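PDB 5T79: aldo-keto Reductase, OXIDOREDUCTASE from Salmonella typhimurium, which probably acts as an NADPH-dependent aldo-keto reductase, able to convert 3-hydroxybutanal to 1,3-butanediol. Local coordinates for residues F53-T58 with Q303-V308; G217-S222 with V291-I296. One frame throughout, in Å; residues are numbered along the deposited sequence.

Contact 1: F53-T58 with Q303-V308; sequences FDLGIT and QIEDAV. With NDP (NADPH dihydro-nicotinamide-adenine-dinucleotide phosphate), chain E.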
loop_
_atom_site.group_PDB
_atom_site.type_symbol
_atom_site.label_atom_id
_atom_site.label_comp_id
_atom_site.label_asym_id
_atom_site.label_seq_id
_atom_site.Cartn_x
_atom_site.Cartn_y
_atom_site.Cartn_z
ATOM N N PHE A 53 -7.756 4.567 11.941
ATOM C CA PHE A 53 -7.362 3.838 13.160
ATOM C C PHE A 53 -8.581 3.442 13.986
ATOM O O PHE A 53 -8.600 2.333 14.502
ATOM C CB PHE A 53 -6.374 4.653 14.000
ATOM C CG PHE A 53 -5.707 3.879 15.123
ATOM C CD1 PHE A 53 -5.092 2.652 14.881
ATOM C CD2 PHE A 53 -5.637 4.410 16.409
ATOM C CE1 PHE A 53 -4.444 1.960 15.922
ATOM C CE2 PHE A 53 -5.004 3.707 17.447
ATOM C CZ PHE A 53 -4.397 2.501 17.188
ATOM N N ASP A 54 -9.631 4.304 14.052
ATOM C CA ASP A 54 -10.895 3.979 14.751
ATOM C C ASP A 54 -11.598 2.763 14.121
ATOM O O ASP A 54 -12.326 2.054 14.820
ATOM C CB ASP A 54 -11.866 5.181 14.765
ATOM C CG ASP A 54 -11.485 6.294 15.747
ATOM O OD1 ASP A 54 -10.548 6.084 16.563
ATOM O OD2 ASP A 54 -12.099 7.372 15.685
ATOM N N LEU A 55 -11.385 2.521 12.818
ATOM C CA LEU A 55 -11.979 1.362 12.125
ATOM C C LEU A 55 -11.021 0.149 12.100
ATOM O O LEU A 55 -11.315 -0.861 11.455
ATOM C CB LEU A 55 -12.397 1.761 10.693
ATOM C CG LEU A 55 -13.598 2.717 10.620
ATOM C CD1 LEU A 55 -13.774 3.285 9.192
ATOM C CD2 LEU A 55 -14.867 2.035 11.096
ATOM N N GLY A 56 -9.903 0.252 12.818
ATOM C CA GLY A 56 -8.929 -0.834 12.936
ATOM C C GLY A 56 -7.827 -0.884 11.901
ATOM O O GLY A 56 -7.066 -1.857 11.853
ATOM N N ILE A 57 -7.706 0.163 11.084
ATOM C CA ILE A 57 -6.618 0.237 10.106
ATOM C C ILE A 57 -5.350 0.659 10.863
ATOM O O ILE A 57 -5.237 1.793 11.301
ATOM C CB ILE A 57 -6.961 1.170 8.912
ATOM C CG1 ILE A 57 -8.164 0.635 8.118
ATOM C CG2 ILE A 57 -5.732 1.371 8.017
ATOM C CD1 ILE A 57 -8.722 1.642 7.065
ATOM N N THR A 58 -4.417 -0.282 11.050
ATOM C CA THR A 58 -3.188 -0.058 11.824
ATOM C C THR A 58 -1.986 0.234 10.919
ATOM O O THR A 58 -0.894 0.502 11.422
ATOM C CB THR A 58 -2.901 -1.339 12.658
ATOM O OG1 THR A 58 -2.804 -2.425 11.736
ATOM C CG2 THR A 58 -4.020 -1.668 13.650
ATOM N N GLN A 303 -14.946 7.359 2.323
ATOM C CA GLN A 303 -14.275 6.391 1.438
ATOM C C GLN A 303 -13.586 5.288 2.242
ATOM O O GLN A 303 -13.532 4.140 1.798
ATOM C CB GLN A 303 -13.274 7.103 0.518
ATOM C CG GLN A 303 -14.003 8.038 -0.473
ATOM C CD GLN A 303 -13.090 8.985 -1.200
ATOM O OE1 GLN A 303 -11.999 9.308 -0.744
ATOM N NE2 GLN A 303 -13.559 9.526 -2.314
ATOM N N ILE A 304 -13.088 5.627 3.438
ATOM C CA ILE A 304 -12.469 4.648 4.335
ATOM C C ILE A 304 -13.579 3.742 4.883
ATOM O O ILE A 304 -13.416 2.521 4.912
ATOM C CB ILE A 304 -11.673 5.339 5.474
ATOM C CG1 ILE A 304 -10.528 6.241 4.900
ATOM C CG2 ILE A 304 -11.105 4.278 6.450
ATOM C CD1 ILE A 304 -9.785 7.128 5.995
ATOM N N GLU A 305 -14.709 4.347 5.311
ATOM C CA GLU A 305 -15.868 3.591 5.823
ATOM C C GLU A 305 -16.363 2.619 4.753
ATOM O O GLU A 305 -16.648 1.453 5.055
ATOM C CB GLU A 305 -16.998 4.549 6.221
ATOM C CG GLU A 305 -16.600 5.493 7.341
ATOM C CD GLU A 305 -17.579 6.594 7.672
ATOM O OE1 GLU A 305 -18.377 6.989 6.791
ATOM O OE2 GLU A 305 -17.538 7.070 8.828
ATOM N N ASP A 306 -16.428 3.096 3.488
ATOM C CA ASP A 306 -16.861 2.280 2.347
ATOM C C ASP A 306 -15.959 1.055 2.203
ATOM O O ASP A 306 -16.464 -0.055 2.080
ATOM C CB ASP A 306 -16.834 3.089 1.034
ATOM C CG ASP A 306 -17.934 4.121 0.819
ATOM O OD1 ASP A 306 -18.964 4.059 1.530
ATOM O OD2 ASP A 306 -17.795 4.941 -0.112
ATOM N N ALA A 307 -14.630 1.265 2.219
ATOM C CA ALA A 307 -13.636 0.199 2.085
ATOM C C ALA A 307 -13.795 -0.837 3.166
ATOM O O ALA A 307 -13.797 -2.023 2.855
ATOM C CB ALA A 307 -12.224 0.786 2.139
ATOM N N VAL A 308 -13.921 -0.408 4.440
ATOM C CA VAL A 308 -14.075 -1.342 5.566
ATOM C C VAL A 308 -15.397 -2.141 5.387
ATOM O O VAL A 308 -15.425 -3.341 5.687
ATOM C CB VAL A 308 -13.948 -0.649 6.958
ATOM C CG1 VAL A 308 -14.134 -1.653 8.095
ATOM C CG2 VAL A 308 -12.591 0.035 7.104
HETATM P PA NDP E . -7.012 3.791 -4.941
HETATM O O1A NDP E . -7.653 3.129 -3.759
HETATM O O2A NDP E . -6.739 3.138 -6.220
HETATM O O5B NDP E . -7.791 5.139 -5.350
HETATM C C5B NDP E . -7.808 6.151 -4.324
HETATM C C4B NDP E . -8.541 7.380 -4.784
HETATM O O4B NDP E . -9.793 6.994 -5.395
HETATM C C3B NDP E . -8.889 8.343 -3.650
HETATM O O3B NDP E . -7.877 9.337 -3.514
HETATM C C2B NDP E . -10.240 8.908 -4.068
HETATM O O2B NDP E . -10.084 10.058 -4.928
HETATM C C1B NDP E . -10.859 7.762 -4.871
HETATM N N9A NDP E . -11.727 6.876 -4.101
HETATM C C8A NDP E . -11.360 5.939 -3.171
HETATM N N7A NDP E . -12.367 5.283 -2.647
HETATM C C5A NDP E . -13.477 5.832 -3.271
HETATM C C6A NDP E . -14.862 5.618 -3.110
HETATM N N6A NDP E . -15.382 4.657 -2.340
HETATM N N1A NDP E . -15.703 6.398 -3.826
HETATM C C2A NDP E . -15.189 7.289 -4.681
HETATM N N3A NDP E . -13.906 7.562 -4.934
HETATM C C4A NDP E . -13.096 6.810 -4.176
HETATM O O3 NDP E . -5.628 4.154 -4.256
HETATM P PN NDP E . -4.379 4.856 -4.967
HETATM O O1N NDP E . -4.569 6.248 -4.487
HETATM O O2N NDP E . -4.291 4.572 -6.459
HETATM O O5D NDP E . -2.990 4.207 -4.427
HETATM C C5D NDP E . -3.088 3.373 -3.239
HETATM C C4D NDP E . -1.883 3.564 -2.346
HETATM O O4D NDP E . -0.786 2.793 -2.871
HETATM C C3D NDP E . -1.346 4.978 -2.213
HETATM O O3D NDP E . -2.099 5.714 -1.262
HETATM C C2D NDP E . 0.131 4.744 -1.865
HETATM O O2D NDP E . 0.476 4.619 -0.485
HETATM C C1D NDP E . 0.439 3.456 -2.633
HETATM N N1N NDP E . 1.051 3.689 -3.957
HETATM C C2N NDP E . 2.307 3.122 -4.171
HETATM C C3N NDP E . 2.974 3.253 -5.331
HETATM C C7N NDP E . 4.175 2.382 -5.584
HETATM O O7N NDP E . 4.779 2.600 -6.645
HETATM N N7N NDP E . 4.586 1.472 -4.701
HETATM C C4N NDP E . 2.481 4.229 -6.366
HETATM C C5N NDP E . 1.042 4.568 -6.172
HETATM C C6N NDP E . 0.400 4.340 -5.044
HETATM P P2B NDP E . -10.861 11.483 -4.866
HETATM O O1X NDP E . -10.025 12.680 -4.603
HETATM O O2X NDP E . -11.523 11.504 -6.237
HETATM O O3X NDP E . -11.963 11.269 -3.836
#
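Leu-55 and Val-308 bring the two backbones nearest, their CA atoms 7.4 Å apart, where the turn closing helix 42-54 runs beside the last turn of helix 301-308. The turn is a Schellman motif: Gly-56, with phi at 89°, is its C-prime residue, Gly-56 N bonds to Phe-53 O, and Ile-57 N reaches back to Ala-52 O. This ending places Leu-55 and Ile-57, on either side of the glycine, with their CB atoms directed at the second helix.

The contact between the segments is wholly apolar. Ile-57 makes the closest approach: its CD1 lies 3.6 Å from CG2 of Ile-304. With CG1 opposite the carbonyl carbon (chi1 -63°) and the chain extended beyond it, Ile-57 presents this terminal methyl to the helix. The same CD1 passes Val-308 CG2 at 4.2 Å, the two side chains running in opposite directions. Leu-55 meets the helix with two parts of its side chain. Its CB is 4.0 Å from Val-308 CG2, while CD1 extends to Ile-304 CG2 and to the CG methylene of Glu-305, whose carboxylate is engaged by Arg-51 in a salt bridge.

Residues on the other side of helix 301-308 hold the cofactor. Gln-303 NE2 donates a nearly straight bond to O3X of the 2'-phosphate of NADPH (2.8 Å, 172°), and Gln-303 CG lies above adenine C5A at 3.6 Å. A weak bond runs from adenine N6A to Asp-306 OD2, an oxygen that also pairs with Lys-276.

Leu-48 of helix 42-54 packs on Ile-304, while Ile-28 of strand 24-31 touches both Ile-57 and Ala-307, which sets the turn after helix 42-54 and helix 301-308 against strand 24-31 of the barrel.

Contact 2: G217-S222 with V291-I296; sequences GSIAFS and VTSVLI. With NDP (NADPH dihydro-nicotinamide-adenine-dinucleotide phosphate), chain E.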
loop_
_atom_site.group_PDB
_atom_site.type_symbol
_atom_site.label_atom_id
_atom_site.label_comp_id
_atom_site.label_asym_id
_atom_site.label_seq_id
_atom_site.Cartn_x
_atom_site.Cartn_y
_atom_site.Cartn_z
ATOM N N GLY A 217 4.702 -11.687 2.014
ATOM C CA GLY A 217 3.373 -11.093 1.939
ATOM C C GLY A 217 3.227 -10.193 0.739
ATOM O O GLY A 217 4.203 -9.930 0.013
ATOM N N SER A 218 2.023 -9.631 0.579
ATOM C CA SER A 218 1.750 -8.732 -0.529
ATOM C C SER A 218 0.684 -7.730 -0.167
ATOM O O SER A 218 -0.308 -8.065 0.491
ATOM C CB SER A 218 1.337 -9.521 -1.778
ATOM O OG SER A 218 0.273 -10.404 -1.466
ATOM N N ILE A 219 0.847 -6.500 -0.668
ATOM C CA ILE A 219 -0.104 -5.426 -0.411
ATOM C C ILE A 219 -0.393 -4.741 -1.768
ATOM O O ILE A 219 0.508 -4.165 -2.380
ATOM C CB ILE A 219 0.390 -4.462 0.711
ATOM C CG1 ILE A 219 -0.653 -3.356 1.003
ATOM C CG2 ILE A 219 1.816 -3.857 0.434
ATOM C CD1 ILE A 219 -0.441 -2.623 2.307
ATOM N N ALA A 220 -1.641 -4.850 -2.244
ATOM C CA ALA A 220 -2.032 -4.326 -3.555
ATOM C C ALA A 220 -2.203 -2.823 -3.558
ATOM O O ALA A 220 -3.064 -2.298 -2.853
ATOM C CB ALA A 220 -3.326 -4.995 -4.016
ATOM N N PHE A 221 -1.416 -2.122 -4.386
ATOM C CA PHE A 221 -1.585 -0.684 -4.468
ATOM C C PHE A 221 -2.399 -0.373 -5.725
ATOM O O PHE A 221 -2.481 -1.199 -6.643
ATOM C CB PHE A 221 -0.268 0.060 -4.363
ATOM C CG PHE A 221 0.551 0.221 -5.592
ATOM C CD1 PHE A 221 0.289 1.249 -6.491
ATOM C CD2 PHE A 221 1.670 -0.571 -5.803
ATOM C CE1 PHE A 221 1.069 1.413 -7.630
ATOM C CE2 PHE A 221 2.485 -0.372 -6.921
ATOM C CZ PHE A 221 2.182 0.618 -7.826
ATOM N N SER A 222 -3.022 0.809 -5.752
ATOM C CA SER A 222 -3.958 1.242 -6.805
ATOM C C SER A 222 -5.039 0.148 -7.019
ATOM O O SER A 222 -5.300 -0.262 -8.159
ATOM C CB SER A 222 -3.229 1.582 -8.106
ATOM O OG SER A 222 -4.074 2.388 -8.909
ATOM N N VAL A 291 -3.262 -12.537 -1.364
ATOM C CA VAL A 291 -2.871 -11.119 -1.227
ATOM C C VAL A 291 -3.125 -10.781 0.235
ATOM O O VAL A 291 -4.190 -11.118 0.750
ATOM C CB VAL A 291 -3.598 -10.150 -2.205
ATOM C CG1 VAL A 291 -3.247 -8.694 -1.886
ATOM C CG2 VAL A 291 -3.252 -10.478 -3.663
ATOM N N THR A 292 -2.142 -10.202 0.935
ATOM C CA THR A 292 -2.328 -9.932 2.375
ATOM C C THR A 292 -3.278 -8.793 2.624
ATOM O O THR A 292 -4.133 -8.883 3.511
ATOM C CB THR A 292 -0.992 -9.570 3.078
ATOM O OG1 THR A 292 0.040 -10.404 2.584
ATOM C CG2 THR A 292 -1.094 -9.615 4.616
ATOM N N SER A 293 -3.059 -7.672 1.936
ATOM C CA SER A 293 -3.825 -6.464 2.221
ATOM C C SER A 293 -4.085 -5.646 0.948
ATOM O O SER A 293 -3.378 -5.793 -0.048
ATOM C CB SER A 293 -3.037 -5.610 3.221
ATOM O OG SER A 293 -3.774 -4.482 3.686
ATOM N N VAL A 294 -5.116 -4.795 0.986
ATOM C CA VAL A 294 -5.472 -3.885 -0.098
ATOM C C VAL A 294 -5.171 -2.449 0.405
ATOM O O VAL A 294 -5.598 -2.077 1.500
ATOM C CB VAL A 294 -6.933 -4.133 -0.565
ATOM C CG1 VAL A 294 -7.980 -3.509 0.351
ATOM C CG2 VAL A 294 -7.129 -3.706 -1.993
ATOM N N LEU A 295 -4.320 -1.706 -0.332
ATOM C CA LEU A 295 -3.872 -0.386 0.099
ATOM C C LEU A 295 -4.694 0.677 -0.598
ATOM O O LEU A 295 -4.509 0.917 -1.781
ATOM C CB LEU A 295 -2.355 -0.263 -0.207
ATOM C CG LEU A 295 -1.614 0.993 0.207
ATOM C CD1 LEU A 295 -1.734 1.263 1.713
ATOM C CD2 LEU A 295 -0.137 0.884 -0.187
ATOM N N ILE A 296 -5.609 1.307 0.137
ATOM C CA ILE A 296 -6.495 2.311 -0.455
ATOM C C ILE A 296 -5.927 3.736 -0.334
ATOM O O ILE A 296 -5.067 4.022 0.494
ATOM C CB ILE A 296 -7.929 2.220 0.189
ATOM C CG1 ILE A 296 -7.934 2.639 1.676
ATOM C CG2 ILE A 296 -8.548 0.814 0.009
ATOM C CD1 ILE A 296 -9.310 3.152 2.246
HETATM P PA NDP E . -7.012 3.791 -4.941
HETATM O O1A NDP E . -7.653 3.129 -3.759
HETATM O O2A NDP E . -6.739 3.138 -6.220
HETATM O O5B NDP E . -7.791 5.139 -5.350
HETATM C C5B NDP E . -7.808 6.151 -4.324
HETATM C C4B NDP E . -8.541 7.380 -4.784
HETATM O O4B NDP E . -9.793 6.994 -5.395
HETATM C C3B NDP E . -8.889 8.343 -3.650
HETATM O O3B NDP E . -7.877 9.337 -3.514
HETATM C C2B NDP E . -10.240 8.908 -4.068
HETATM O O2B NDP E . -10.084 10.058 -4.928
HETATM C C1B NDP E . -10.859 7.762 -4.871
HETATM N N9A NDP E . -11.727 6.876 -4.101
HETATM C C8A NDP E . -11.360 5.939 -3.171
HETATM N N7A NDP E . -12.367 5.283 -2.647
HETATM C C5A NDP E . -13.477 5.832 -3.271
HETATM C C6A NDP E . -14.862 5.618 -3.110
HETATM N N6A NDP E . -15.382 4.657 -2.340
HETATM N N1A NDP E . -15.703 6.398 -3.826
HETATM C C2A NDP E . -15.189 7.289 -4.681
HETATM N N3A NDP E . -13.906 7.562 -4.934
HETATM C C4A NDP E . -13.096 6.810 -4.176
HETATM O O3 NDP E . -5.628 4.154 -4.256
HETATM P PN NDP E . -4.379 4.856 -4.967
HETATM O O1N NDP E . -4.569 6.248 -4.487
HETATM O O2N NDP E . -4.291 4.572 -6.459
HETATM O O5D NDP E . -2.990 4.207 -4.427
HETATM C C5D NDP E . -3.088 3.373 -3.239
HETATM C C4D NDP E . -1.883 3.564 -2.346
HETATM O O4D NDP E . -0.786 2.793 -2.871
HETATM C C3D NDP E . -1.346 4.978 -2.213
HETATM O O3D NDP E . -2.099 5.714 -1.262
HETATM C C2D NDP E . 0.131 4.744 -1.865
HETATM O O2D NDP E . 0.476 4.619 -0.485
HETATM C C1D NDP E . 0.439 3.456 -2.633
HETATM N N1N NDP E . 1.051 3.689 -3.957
HETATM C C2N NDP E . 2.307 3.122 -4.171
HETATM C C3N NDP E . 2.974 3.253 -5.331
HETATM C C7N NDP E . 4.175 2.382 -5.584
HETATM O O7N NDP E . 4.779 2.600 -6.645
HETATM N N7N NDP E . 4.586 1.472 -4.701
HETATM C C4N NDP E . 2.481 4.229 -6.366
HETATM C C5N NDP E . 1.042 4.568 -6.172
HETATM C C6N NDP E . 0.400 4.340 -5.044
HETATM P P2B NDP E . -10.861 11.483 -4.866
HETATM O O1X NDP E . -10.025 12.680 -4.603
HETATM O O2X NDP E . -11.523 11.504 -6.237
HETATM O O3X NDP E . -11.963 11.269 -3.836
#
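Ile-219 and Ser-293 form one of two parallel bridges between strands 217-220 and 293-296, neighbours in the barrel sheet, with their CA atoms 4.7 Å apart; Ala-220 and Val-294 form the other. The strand directions differ by 32°. Backbone bonds tie the pair: Ser-293 N to Ser-218 O, Ala-220 N to Ser-293 O (3.0 Å) and Leu-295 N to Ala-220 O (2.9 Å).

On the N-terminal side of the first bridge a side chain continues the ladder. Thr-292 OG1 accepts the N-H of Ser-218 at 2.9 Å and 173°, its chi1 of -41° turning the hydroxyl to the strand. On the Ile-219 face, CG1 of Ile-219 lies 3.7 Å from CB of Leu-295.

At the C-terminal ends of the strands the contact becomes cofactor site. One face of the Phe-221 ring carries the nicotinamide, whose C3N sits 3.4 Å above the ring plane and over its centre. Leu-295 CD2 lies against the nicotinamide ribose of NADPH, 3.4 Å from O4D. An aromatic ring bearing the nicotinamide, at the C-terminal end of parallel strands, is characteristic of the aldo-keto reductase TIM barrel.

Overall arrangement
Both contacts are buried, but contact 2 lies deeper, its centre about 5 Å from that of the chain, against about 14 Å for contact 1; the two contact centres are about 14 Å apart. Strand 293-296 is followed, after a short loop, by helix 301-308, so the two share one beta-alpha unit, and Ile-296 CD1 packs on Ala-307 CB at 3.8 Å. Their chemistry differs with place: contact 2 is a hydrogen-bonded strand pair in the barrel wall, contact 1 is apolar packing of the turn after helix 42-54 on helix 301-308, outside the barrel. Both serve NADPH: contact 2 faces the nicotinamide, its ribose and the diphosphate, whereas contact 1 meets the adenine and 2'-phosphate.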